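Local coordinates for penicillin-binding protein 1A (Mycobacterium tuberculosis, PDB 5CXW) that builds the mycobacterial cell wall, polymerising glycan strands and, through the penicillin-sensitive transpeptidase domain described here, cross-linking their peptides, at residues A[110-122]-A[135-147]. Numbering follows the deposited sequence. Where two conformers were deposited one is given.
Sequences QGIGLGYQVDSSP and GEGCGTCNIAEAL
S120 and G139 meet where a two-stranded antiparallel ribbon, 117-119 with 140-142, opens into its loops. G139 O accepts twice from S120: from its N at 2.8 Å, nearly along the C=O axis, and from its OG at 2.7 Å, from above the carbonyl plane. S120 OG lies between its own backbone N and carbonyl carbon (chi1 66°). There it also accepts from C138 N at 2.9 Å, with an almost straight N-H...O angle of 171°. C138 SG lies alongside this hydroxyl and is bonded to C141 SG; the disulfide ties together the two ends of 138-141. In the ribbon, V118 and C141 exchange two backbone bonds. On the face of Q117, T140 and N142, the Q117 chain bends at chi2 (-76°) and lays its amide across strand 140-142. A water donates to both Q117 OE1 and T140 O. I143 CG2 packs against Y116 CD2 at 4.0 Å. I143 CD1 reaches back to G113 O, and L104 of helix 100-109 also touches I143. N142 is the N-cap of helix 143-149; its OD1 takes E145 N at 2.8 Å, while its CB rests on L114 O. The contact holds 110-122 against 135-147 in the transpeptidase domain, with hydroxyl and backbone bonds at the disulfide end and I143 packed at the helix start. With both its donor and acceptor roles used, the S120 hydroxyl should have little freedom to rotate.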
loop_
_atom_site.group_PDB
_atom_site.type_symbol
_atom_site.label_atom_id
_atom_site.label_comp_id
_atom_site.label_asym_id
_atom_site.label_seq_id
_atom_site.Cartn_x
_atom_site.Cartn_y
_atom_site.Cartn_z
ATOM N N GLN A 110 -12.335 -2.358 17.541
ATOM C CA GLN A 110 -12.610 -2.974 18.827
ATOM C C GLN A 110 -12.685 -1.985 19.947
ATOM O O GLN A 110 -12.719 -2.351 21.105
ATOM C CB GLN A 110 -11.579 -4.033 19.129
ATOM C CG GLN A 110 -11.684 -5.202 18.209
ATOM C CD GLN A 110 -10.743 -6.354 18.545
ATOM O OE1 GLN A 110 -10.304 -6.581 19.708
ATOM N NE2 GLN A 110 -10.490 -7.155 17.516
ATOM N N GLY A 111 -12.608 -0.704 19.627
ATOM C CA GLY A 111 -12.726 0.340 20.623
ATOM C C GLY A 111 -11.452 0.571 21.385
ATOM O O GLY A 111 -11.466 0.979 22.548
ATOM N N ILE A 112 -10.320 0.340 20.715
ATOM C CA ILE A 112 -8.998 0.655 21.211
ATOM C C ILE A 112 -8.538 1.850 20.358
ATOM O O ILE A 112 -8.216 1.680 19.151
ATOM C CB ILE A 112 -7.982 -0.542 21.120
ATOM C CG1 ILE A 112 -8.523 -1.748 21.893
ATOM C CG2 ILE A 112 -6.600 -0.150 21.644
ATOM C CD1 ILE A 112 -7.819 -3.049 21.587
ATOM N N GLY A 113 -8.471 3.021 20.971
ATOM C CA GLY A 113 -8.276 4.218 20.194
ATOM C C GLY A 113 -6.850 4.718 20.134
ATOM O O GLY A 113 -5.929 4.104 20.728
ATOM N N LEU A 114 -6.679 5.875 19.485
ATOM C CA LEU A 114 -5.312 6.382 19.208
ATOM C C LEU A 114 -4.510 6.687 20.447
ATOM O O LEU A 114 -3.296 6.648 20.406
ATOM C CB LEU A 114 -5.341 7.580 18.264
ATOM C CG LEU A 114 -5.843 7.340 16.881
ATOM C CD1 LEU A 114 -5.694 8.600 16.056
ATOM C CD2 LEU A 114 -5.221 6.154 16.159
ATOM N N GLY A 115 -5.183 6.966 21.564
ATOM C CA GLY A 115 -4.523 7.265 22.813
ATOM C C GLY A 115 -4.200 6.078 23.706
ATOM O O GLY A 115 -3.653 6.285 24.808
ATOM N N TYR A 116 -4.482 4.857 23.250
ATOM C CA TYR A 116 -4.168 3.638 23.989
ATOM C C TYR A 116 -2.652 3.555 24.177
ATOM O O TYR A 116 -1.898 3.553 23.201
ATOM C CB TYR A 116 -4.724 2.397 23.262
ATOM C CG TYR A 116 -4.363 1.118 23.968
ATOM C CD1 TYR A 116 -4.726 0.900 25.286
ATOM C CD2 TYR A 116 -3.641 0.128 23.295
ATOM C CE1 TYR A 116 -4.403 -0.304 25.911
ATOM C CE2 TYR A 116 -3.357 -1.102 23.904
ATOM C CZ TYR A 116 -3.675 -1.282 25.194
ATOM O OH TYR A 116 -3.306 -2.514 25.741
ATOM N N GLN A 117 -2.208 3.462 25.430
ATOM C CA GLN A 117 -0.762 3.475 25.748
ATOM C C GLN A 117 -0.237 2.065 25.761
ATOM O O GLN A 117 -0.806 1.196 26.461
ATOM C CB GLN A 117 -0.586 4.070 27.137
ATOM C CG GLN A 117 -0.951 5.526 27.245
ATOM C CD GLN A 117 0.115 6.402 26.656
ATOM O OE1 GLN A 117 1.312 6.086 26.713
ATOM N NE2 GLN A 117 -0.300 7.484 26.010
ATOM N N VAL A 118 0.867 1.850 25.045
ATOM C CA VAL A 118 1.487 0.537 24.865
ATOM C C VAL A 118 2.961 0.585 25.239
ATOM O O VAL A 118 3.636 1.578 24.959
ATOM C CB VAL A 118 1.397 0.078 23.399
ATOM C CG1 VAL A 118 1.899 -1.344 23.263
ATOM C CG2 VAL A 118 -0.028 0.172 22.917
ATOM N N ASP A 119 3.458 -0.462 25.917
ATOM C CA ASP A 119 4.873 -0.545 26.244
ATOM C C ASP A 119 5.667 -0.817 24.956
ATOM O O ASP A 119 5.233 -1.601 24.156
ATOM C CB ASP A 119 5.063 -1.717 27.203
ATOM C CG ASP A 119 6.517 -1.916 27.624
ATOM O OD1 ASP A 119 7.378 -1.101 27.424
ATOM O OD2 ASP A 119 6.764 -2.935 28.289
ATOM N N SER A 120 6.792 -0.115 24.747
ATOM C CA SER A 120 7.622 -0.340 23.567
ATOM C C SER A 120 8.879 -1.152 23.814
ATOM O O SER A 120 9.722 -1.275 22.936
ATOM C CB SER A 120 8.007 1.003 22.920
ATOM O OG SER A 120 8.815 1.746 23.735
ATOM N N SER A 121 9.004 -1.694 25.023
ATOM C CA SER A 121 10.212 -2.434 25.347
ATOM C C SER A 121 10.319 -3.716 24.518
ATOM O O SER A 121 9.297 -4.228 24.010
ATOM C CB SER A 121 10.218 -2.799 26.831
ATOM O OG SER A 121 9.228 -3.726 27.164
ATOM N N PRO A 122 11.530 -4.263 24.394
ATOM C CA PRO A 122 11.660 -5.489 23.630
ATOM C C PRO A 122 10.890 -6.650 24.276
ATOM O O PRO A 122 10.722 -6.680 25.518
ATOM C CB PRO A 122 13.125 -5.792 23.635
ATOM C CG PRO A 122 13.836 -4.567 24.141
ATOM C CD PRO A 122 12.828 -3.692 24.802
ATOM N N GLY A 135 17.321 -0.260 18.328
ATOM C CA GLY A 135 16.769 -0.271 19.682
ATOM C C GLY A 135 15.966 0.957 20.095
ATOM O O GLY A 135 15.823 1.233 21.282
ATOM N N GLU A 136 15.441 1.680 19.127
ATOM C CA GLU A 136 14.546 2.830 19.345
ATOM C C GLU A 136 13.339 2.385 20.185
ATOM O O GLU A 136 12.889 1.243 20.086
ATOM C CB GLU A 136 14.071 3.375 17.955
ATOM C CG GLU A 136 13.135 4.605 17.925
ATOM C CD GLU A 136 13.854 5.963 17.735
ATOM O OE1 GLU A 136 14.264 6.294 16.589
ATOM O OE2 GLU A 136 13.965 6.726 18.735
ATOM N N GLY A 137 12.859 3.259 21.060
ATOM C CA GLY A 137 11.592 3.037 21.738
ATOM C C GLY A 137 11.029 4.345 22.231
ATOM O O GLY A 137 11.609 5.405 22.015
ATOM N N CYS A 138 9.921 4.281 22.937
ATOM C CA CYS A 138 9.307 5.491 23.458
ATOM C C CYS A 138 9.008 5.330 24.941
ATOM O O CYS A 138 8.269 6.127 25.488
ATOM C CB CYS A 138 8.051 5.758 22.656
ATOM S SG CYS A 138 6.769 4.502 22.909
ATOM N N GLY A 139 9.609 4.349 25.611
ATOM C CA GLY A 139 9.122 3.871 26.905
ATOM C C GLY A 139 7.713 3.312 26.706
ATOM O O GLY A 139 7.576 2.283 26.065
ATOM N N THR A 140 6.702 4.000 27.223
ATOM C CA THR A 140 5.284 3.656 26.973
ATOM C C THR A 140 4.702 4.875 26.249
ATOM O O THR A 140 4.912 5.994 26.685
ATOM C CB THR A 140 4.531 3.369 28.274
ATOM O OG1 THR A 140 5.055 2.182 28.849
ATOM C CG2 THR A 140 3.072 3.117 28.060
ATOM N N CYS A 141 4.068 4.671 25.096
ATOM C CA CYS A 141 3.471 5.798 24.301
ATOM C C CYS A 141 2.239 5.279 23.609
ATOM O O CYS A 141 2.061 4.087 23.519
ATOM C CB CYS A 141 4.425 6.404 23.264
ATOM S SG CYS A 141 5.019 5.310 21.969
ATOM N N ASN A 142 1.457 6.166 23.070
ATOM C CA ASN A 142 0.252 5.740 22.409
ATOM C C ASN A 142 0.486 5.093 21.051
ATOM O O ASN A 142 1.578 5.163 20.456
ATOM C CB ASN A 142 -0.831 6.820 22.385
ATOM C CG ASN A 142 -0.507 7.974 21.458
ATOM O OD1 ASN A 142 -0.119 7.784 20.291
ATOM N ND2 ASN A 142 -0.622 9.193 21.992
ATOM N N ILE A 143 -0.548 4.398 20.611
ATOM C CA ILE A 143 -0.440 3.673 19.340
ATOM C C ILE A 143 -0.340 4.560 18.073
ATOM O O ILE A 143 0.163 4.101 17.044
ATOM C CB ILE A 143 -1.523 2.606 19.207
ATOM C CG1 ILE A 143 -2.927 3.173 19.181
ATOM C CG2 ILE A 143 -1.353 1.564 20.285
ATOM C CD1 ILE A 143 -4.005 2.083 18.942
ATOM N N ALA A 144 -0.755 5.801 18.136
ATOM C CA ALA A 144 -0.488 6.748 17.046
ATOM C C ALA A 144 1.008 7.126 16.955
ATOM O O ALA A 144 1.605 7.100 15.846
ATOM C CB ALA A 144 -1.301 7.969 17.197
ATOM N N GLU A 145 1.604 7.419 18.104
ATOM C CA GLU A 145 3.029 7.713 18.184
ATOM C C GLU A 145 3.841 6.490 17.765
ATOM O O GLU A 145 4.813 6.613 17.031
ATOM C CB GLU A 145 3.378 8.204 19.583
ATOM C CG GLU A 145 4.854 8.484 19.840
ATOM C CD GLU A 145 5.353 9.833 19.383
ATOM O OE1 GLU A 145 6.568 10.071 19.547
ATOM O OE2 GLU A 145 4.546 10.647 18.907
ATOM N N ALA A 146 3.429 5.292 18.207
ATOM C CA ALA A 146 4.155 4.075 17.831
ATOM C C ALA A 146 4.023 3.780 16.338
ATOM O O ALA A 146 4.908 3.170 15.802
ATOM C CB ALA A 146 3.688 2.877 18.661
ATOM N N LEU A 147 2.955 4.239 15.692
ATOM C CA LEU A 147 2.836 4.023 14.247
ATOM C C LEU A 147 3.857 4.928 13.523
ATOM O O LEU A 147 4.576 4.489 12.606
ATOM C CB LEU A 147 1.440 4.321 13.719
ATOM C CG LEU A 147 1.219 3.989 12.230
ATOM C CD1 LEU A 147 1.164 2.457 11.954
ATOM C CD2 LEU A 147 -0.056 4.649 11.777
HETATM O O HOH W 1 2.186 8.782 24.004
HETATM O O HOH W 2 2.997 8.017 27.806
HETATM O O HOH W 3 12.695 -0.993 22.308
#